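Local coordinates for protein beta-catenin homolog sys-1 (Caenorhabditis elegans, PDB 3C2G) that acts as a beta-catenin in Wnt asymmetry signalling, binding the TCF factor POP-1 directly and activating or repressing target genes, at residues A[57-60]-A[61-65]; A[128-131]-A[132-135]. All blocks are in the same frame, centred on the assembly; numbering follows the deposited sequence.

Interaction 1: residues A[57-60]-A[61-65]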
ATOM      1  N   ILE A  57      24.409   1.291 -38.056  1.00 35.18           N
ATOM      2  CA  ILE A  57      24.891  -0.033 -38.452  1.00 35.60           C
ATOM      3  C   ILE A  57      24.223  -1.148 -37.631  1.00 35.21           C
ATOM      4  O   ILE A  57      23.788  -2.172 -38.185  1.00 34.70           O
ATOM      5  CB  ILE A  57      26.446  -0.146 -38.394  1.00 35.75           C
ATOM      6  CG1 ILE A  57      27.086   0.722 -39.486  1.00 35.99           C
ATOM      7  CG2 ILE A  57      26.886  -1.588 -38.585  1.00 34.46           C
ATOM      8  CD1 ILE A  57      28.613   0.802 -39.412  1.00 36.56           C
ATOM      9  N   ILE A  58      24.150  -0.959 -36.316  1.00 34.02           N
ATOM     10  CA  ILE A  58      23.419  -1.900 -35.469  1.00 32.88           C
ATOM     11  C   ILE A  58      22.028  -2.174 -36.054  1.00 33.05           C
ATOM     12  O   ILE A  58      21.653  -3.338 -36.301  1.00 32.65           O
ATOM     13  CB  ILE A  58      23.340  -1.410 -34.010  1.00 32.74           C
ATOM     14  CG1 ILE A  58      24.721  -1.531 -33.355  1.00 30.41           C
ATOM     15  CG2 ILE A  58      22.291  -2.209 -33.246  1.00 31.59           C
ATOM     16  CD1 ILE A  58      24.874  -0.757 -32.093  1.00 31.51           C
ATOM     17  N   TYR A  59      21.294  -1.099 -36.324  1.00 33.09           N
ATOM     18  CA  TYR A  59      19.961  -1.203 -36.912  1.00 34.32           C
ATOM     19  C   TYR A  59      19.979  -1.968 -38.239  1.00 35.58           C
ATOM     20  O   TYR A  59      19.245  -2.944 -38.418  1.00 35.62           O
ATOM     21  CB  TYR A  59      19.375   0.194 -37.091  1.00 34.26           C
ATOM     22  CG  TYR A  59      17.964   0.253 -37.632  1.00 36.09           C
ATOM     23  CD1 TYR A  59      17.095  -0.832 -37.502  1.00 35.07           C
ATOM     24  CD2 TYR A  59      17.484   1.414 -38.248  1.00 35.80           C
ATOM     25  CE1 TYR A  59      15.811  -0.774 -37.987  1.00 35.94           C
ATOM     26  CE2 TYR A  59      16.188   1.489 -38.718  1.00 35.65           C
ATOM     27  CZ  TYR A  59      15.356   0.391 -38.586  1.00 36.70           C
ATOM     28  OH  TYR A  59      14.066   0.431 -39.069  1.00 37.25           O
ATOM     29  N   ASP A  60      20.840  -1.543 -39.159  1.00 36.53           N
ATOM     30  CA  ASP A  60      20.952  -2.206 -40.450  1.00 37.73           C
ATOM     31  C   ASP A  60      21.292  -3.701 -40.359  1.00 37.95           C
ATOM     32  O   ASP A  60      20.718  -4.515 -41.085  1.00 38.40           O
ATOM     33  CB  ASP A  60      21.961  -1.487 -41.351  1.00 38.35           C
ATOM     34  CG  ASP A  60      21.978  -2.063 -42.741  1.00 40.23           C
ATOM     35  OD1 ASP A  60      21.036  -1.751 -43.510  1.00 41.83           O
ATOM     36  OD2 ASP A  60      22.904  -2.861 -43.038  1.00 40.02           O
ATOM     37  N   GLY A  61      22.220  -4.057 -39.476  1.00 38.63           N
ATOM     38  CA  GLY A  61      22.609  -5.460 -39.273  1.00 40.75           C
ATOM     39  C   GLY A  61      21.490  -6.381 -38.782  1.00 42.13           C
ATOM     40  O   GLY A  61      21.481  -7.574 -39.080  1.00 42.01           O
ATOM     41  N   LEU A  62      20.534  -5.820 -38.044  1.00 43.32           N
ATOM     42  CA  LEU A  62      19.419  -6.602 -37.519  1.00 44.30           C
ATOM     43  C   LEU A  62      18.349  -6.882 -38.562  1.00 45.71           C
ATOM     44  O   LEU A  62      17.559  -7.795 -38.394  1.00 45.50           O
ATOM     45  CB  LEU A  62      18.819  -5.932 -36.275  1.00 43.55           C
ATOM     46  CG  LEU A  62      19.790  -5.796 -35.095  1.00 43.28           C
ATOM     47  CD1 LEU A  62      19.227  -4.929 -33.984  1.00 41.44           C
ATOM     48  CD2 LEU A  62      20.189  -7.154 -34.555  1.00 42.78           C
ATOM     49  N   LYS A  63      18.327  -6.102 -39.639  1.00 48.33           N
ATOM     50  CA  LYS A  63      17.356  -6.306 -40.719  1.00 50.84           C
ATOM     51  C   LYS A  63      17.596  -7.626 -41.445  1.00 53.61           C
ATOM     52  O   LYS A  63      18.744  -8.059 -41.572  1.00 53.80           O
ATOM     53  CB  LYS A  63      17.389  -5.146 -41.714  1.00 50.27           C
ATOM     54  CG  LYS A  63      16.790  -3.879 -41.169  1.00 50.20           C
ATOM     55  CD  LYS A  63      16.744  -2.771 -42.194  1.00 50.65           C
ATOM     56  CE  LYS A  63      16.584  -1.437 -41.499  1.00 51.13           C
ATOM     57  NZ  LYS A  63      16.121  -0.367 -42.417  1.00 54.30           N
ATOM     58  N   PRO A  64      16.511  -8.281 -41.905  1.00 56.68           N
ATOM     59  CA  PRO A  64      16.669  -9.527 -42.664  1.00 58.82           C
ATOM     60  C   PRO A  64      17.365  -9.287 -43.992  1.00 60.97           C
ATOM     61  O   PRO A  64      17.087  -8.295 -44.665  1.00 61.09           O
ATOM     62  CB  PRO A  64      15.227  -9.990 -42.904  1.00 58.80           C
ATOM     63  CG  PRO A  64      14.383  -8.757 -42.743  1.00 58.66           C
ATOM     64  CD  PRO A  64      15.092  -7.915 -41.724  1.00 57.08           C
ATOM     65  N   GLN A  65      18.283 -10.184 -44.340  1.00 63.73           N
ATOM     66  CA  GLN A  65      18.943 -10.161 -45.640  1.00 66.11           C
ATOM     67  C   GLN A  65      18.274 -11.207 -46.547  1.00 67.72           C
ATOM     68  O   GLN A  65      18.114 -12.360 -46.137  1.00 67.90           O
ATOM     69  CB  GLN A  65      20.436 -10.449 -45.484  1.00 66.17           C
ATOM     70  CG  GLN A  65      21.095  -9.719 -44.320  1.00 67.44           C
ATOM     71  CD  GLN A  65      22.615  -9.685 -44.424  1.00 70.17           C
ATOM     72  OE1 GLN A  65      23.172  -9.500 -45.513  1.00 71.59           O
ATOM     73  NE2 GLN A  65      23.296  -9.852 -43.287  1.00 69.68           N
TER

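Interaction 2: residues A[128-131]-A[132-135]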
ATOM      1  N   GLN A 128      13.717 -18.583 -26.608  1.00 56.55           N
ATOM      2  CA  GLN A 128      14.362 -19.030 -25.359  1.00 56.72           C
ATOM      3  C   GLN A 128      14.692 -20.514 -25.342  1.00 56.43           C
ATOM      4  O   GLN A 128      15.389 -20.979 -24.446  1.00 56.88           O
ATOM      5  CB  GLN A 128      13.505 -18.701 -24.129  1.00 56.86           C
ATOM      6  CG  GLN A 128      13.259 -17.226 -23.885  1.00 58.26           C
ATOM      7  CD  GLN A 128      14.398 -16.539 -23.173  1.00 61.11           C
ATOM      8  OE1 GLN A 128      15.564 -16.926 -23.296  1.00 61.71           O
ATOM      9  NE2 GLN A 128      14.065 -15.499 -22.418  1.00 62.89           N
ATOM     10  N   LYS A 129      14.172 -21.250 -26.315  1.00 56.37           N
ATOM     11  CA  LYS A 129      14.443 -22.675 -26.442  1.00 56.47           C
ATOM     12  C   LYS A 129      15.393 -22.951 -27.618  1.00 56.56           C
ATOM     13  O   LYS A 129      15.673 -24.108 -27.957  1.00 56.70           O
ATOM     14  CB  LYS A 129      13.124 -23.439 -26.620  1.00 56.69           C
ATOM     15  N   ASP A 130      15.875 -21.882 -28.246  1.00 56.09           N
ATOM     16  CA  ASP A 130      16.840 -22.002 -29.323  1.00 55.46           C
ATOM     17  C   ASP A 130      18.254 -21.849 -28.777  1.00 54.78           C
ATOM     18  O   ASP A 130      18.554 -20.858 -28.105  1.00 54.36           O
ATOM     19  CB  ASP A 130      16.575 -20.975 -30.425  1.00 55.86           C
ATOM     20  CG  ASP A 130      17.446 -21.198 -31.643  1.00 56.47           C
ATOM     21  OD1 ASP A 130      16.959 -21.839 -32.594  1.00 58.62           O
ATOM     22  OD2 ASP A 130      18.621 -20.763 -31.641  1.00 56.83           O
ATOM     23  N   PRO A 131      19.131 -22.823 -29.089  1.00 54.34           N
ATOM     24  CA  PRO A 131      20.499 -22.894 -28.560  1.00 53.78           C
ATOM     25  C   PRO A 131      21.342 -21.644 -28.833  1.00 52.97           C
ATOM     26  O   PRO A 131      22.163 -21.258 -27.996  1.00 53.03           O
ATOM     27  CB  PRO A 131      21.098 -24.104 -29.291  1.00 54.03           C
ATOM     28  CG  PRO A 131      19.933 -24.917 -29.718  1.00 54.41           C
ATOM     29  CD  PRO A 131      18.842 -23.939 -30.011  1.00 54.28           C
ATOM     30  N   HIS A 132      21.138 -21.013 -29.986  1.00 51.95           N
ATOM     31  CA  HIS A 132      21.925 -19.831 -30.336  1.00 51.07           C
ATOM     32  C   HIS A 132      21.228 -18.541 -29.957  1.00 49.59           C
ATOM     33  O   HIS A 132      21.825 -17.665 -29.336  1.00 49.16           O
ATOM     34  CB  HIS A 132      22.289 -19.843 -31.817  1.00 51.22           C
ATOM     35  CG  HIS A 132      22.926 -21.117 -32.257  1.00 52.99           C
ATOM     36  ND1 HIS A 132      22.250 -22.069 -32.992  1.00 54.80           N
ATOM     37  CD2 HIS A 132      24.164 -21.616 -32.035  1.00 52.20           C
ATOM     38  CE1 HIS A 132      23.054 -23.094 -33.220  1.00 54.53           C
ATOM     39  NE2 HIS A 132      24.221 -22.841 -32.652  1.00 54.27           N
HETATM   40  N   MSE A 133      19.956 -18.443 -30.316  1.00 48.87           N
HETATM   41  CA  MSE A 133      19.188 -17.220 -30.113  1.00 48.69           C
HETATM   42  C   MSE A 133      18.903 -16.821 -28.656  1.00 46.72           C
HETATM   43  O   MSE A 133      18.736 -15.636 -28.372  1.00 46.01           O
HETATM   44  CB  MSE A 133      17.901 -17.282 -30.925  1.00 49.87           C
HETATM   45  CG  MSE A 133      18.129 -17.021 -32.405  1.00 56.89           C
HETATM   46 SE   MSE A 133      18.794 -15.204 -32.740  1.00 70.98          SE
HETATM   47  CE  MSE A 133      17.192 -14.245 -32.159  1.00 69.03           C
ATOM     48  N   LYS A 134      18.880 -17.789 -27.739  1.00 44.94           N
ATOM     49  CA  LYS A 134      18.633 -17.495 -26.319  1.00 44.42           C
ATOM     50  C   LYS A 134      19.631 -16.474 -25.754  1.00 42.18           C
ATOM     51  O   LYS A 134      19.294 -15.681 -24.881  1.00 40.96           O
ATOM     52  CB  LYS A 134      18.587 -18.782 -25.461  1.00 44.90           C
ATOM     53  CG  LYS A 134      19.956 -19.384 -25.070  1.00 46.46           C
ATOM     54  CD  LYS A 134      19.838 -20.648 -24.212  1.00 46.76           C
ATOM     55  CE  LYS A 134      19.291 -21.827 -25.025  1.00 52.69           C
ATOM     56  NZ  LYS A 134      19.432 -23.152 -24.342  1.00 54.06           N
ATOM     57  N   HIS A 135      20.849 -16.483 -26.282  1.00 41.08           N
ATOM     58  CA  HIS A 135      21.871 -15.535 -25.850  1.00 40.22           C
ATOM     59  C   HIS A 135      21.631 -14.114 -26.352  1.00 39.45           C
ATOM     60  O   HIS A 135      21.979 -13.155 -25.673  1.00 39.22           O
ATOM     61  CB  HIS A 135      23.258 -16.035 -26.235  1.00 40.37           C
ATOM     62  CG  HIS A 135      23.537 -17.420 -25.751  1.00 41.31           C
ATOM     63  ND1 HIS A 135      23.706 -17.718 -24.416  1.00 42.19           N
ATOM     64  CD2 HIS A 135      23.637 -18.596 -26.417  1.00 41.90           C
ATOM     65  CE1 HIS A 135      23.915 -19.016 -24.283  1.00 43.04           C
ATOM     66  NE2 HIS A 135      23.881 -19.572 -25.482  1.00 42.00           N
TER

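Interaction 1: residues A[57-60]-A[61-65]
With CG of Y59 set opposite its backbone N (chi1 -177°) and K63 extended from CG to NZ, aromatic ring and lysine chain cross at the last turn of helix 47-62, beside L118 of helix 115-122. K63 CE lies over one face of the ring, displaced toward the rim and 3.7 Å from Y59 CZ. The ammonium group follows at the same face, off-centre, with K63 NZ 4.4 Å from the Y59 ring centroid: a CH-pi contact that runs on into a cation-pi one. Tyrosine suits this place because its OH is also hydrogen-bonded to the carbonyl of Q113. Beside them, I58 CG2 and L62 CD1 lie 4.2 Å apart, branched side chains pointing the same way into the packing against helix 71-90.

Along the backbone, G61 N still makes a straight i to i-4 bond to I57 O at 2.8 Å, whereas K63 N turns to D60 O, 3.2 Å away and three residues back, as the helix runs out. D60 directs its carboxylate to R23 and W14. The off-centre ammonium probably makes only a modest electrostatic contribution, to which the CH-pi contact of CE adds in settling the lysine at the helix end.

Interaction 2: residues A[128-131]-A[132-135]
H132 and M133 both give their backbone N-H to a single carboxylate oxygen, OD2 of D130. H132 N lies 3.0 Å from D130 OD2, 34° out of the carboxylate plane, and the bond is noticeably bent. The H132 side chain, at the surface, rests on A75 of helix 71-90, with P131 CB over one face of its ring. Proline fits just ahead of it: its ring fixes phi near the value a helix needs, and it has no N-H that would want a partner in this lead-in.

M133, a selenomethionine, approaches the same oxygen from the other face of the carboxylate. Its N is likewise 3.0 Å from D130 OD2, but the N-H points almost straight at it (178°). The side chain bends at chi2 and chi3 and leads away from the turn to I71 and W78 of helix 71-90, a fitting task for a long, flexible apolar residue.

K134 N then bonds to the main-chain oxygen of D130, 3.1 Å from K134 N to D130 O. With chi1 at 80°, its CG sits between backbone N and carbonyl carbon, and a further bend at chi3 folds the chain back until K134 CE is 3.3 Å from D130 O and beside P131 CA. H135 brings CD2 to 3.4 Å from P131 O, while K134 CG stands over the centre of its ring.

D130 OD2, accepting from H132 N two residues on, thus makes an Asx turn, extended by the bond from M133 N; its negative charge would probably complement the positive end of the dipole of helix 134-150.

How the interactions relate
The two contacts lie at opposite kinds of helix end: interaction 1 at the C-terminal end of helix 47-62, interaction 2 at the lead-in to helix 134-150. Their centres are 19 Å apart and their nearest atoms about 8 Å, so they do not touch, yet both pack on helix 71-90, where W78 meets side chains of each. Interaction 1 is partly buried, and its side chains meet through apolar and ring-face contacts. Interaction 2 is a surface contact, dominated by a carboxylate that receives backbone N-H groups, with just M133 buried. Both belong to the all-helical armadillo domain, near its N-terminal end.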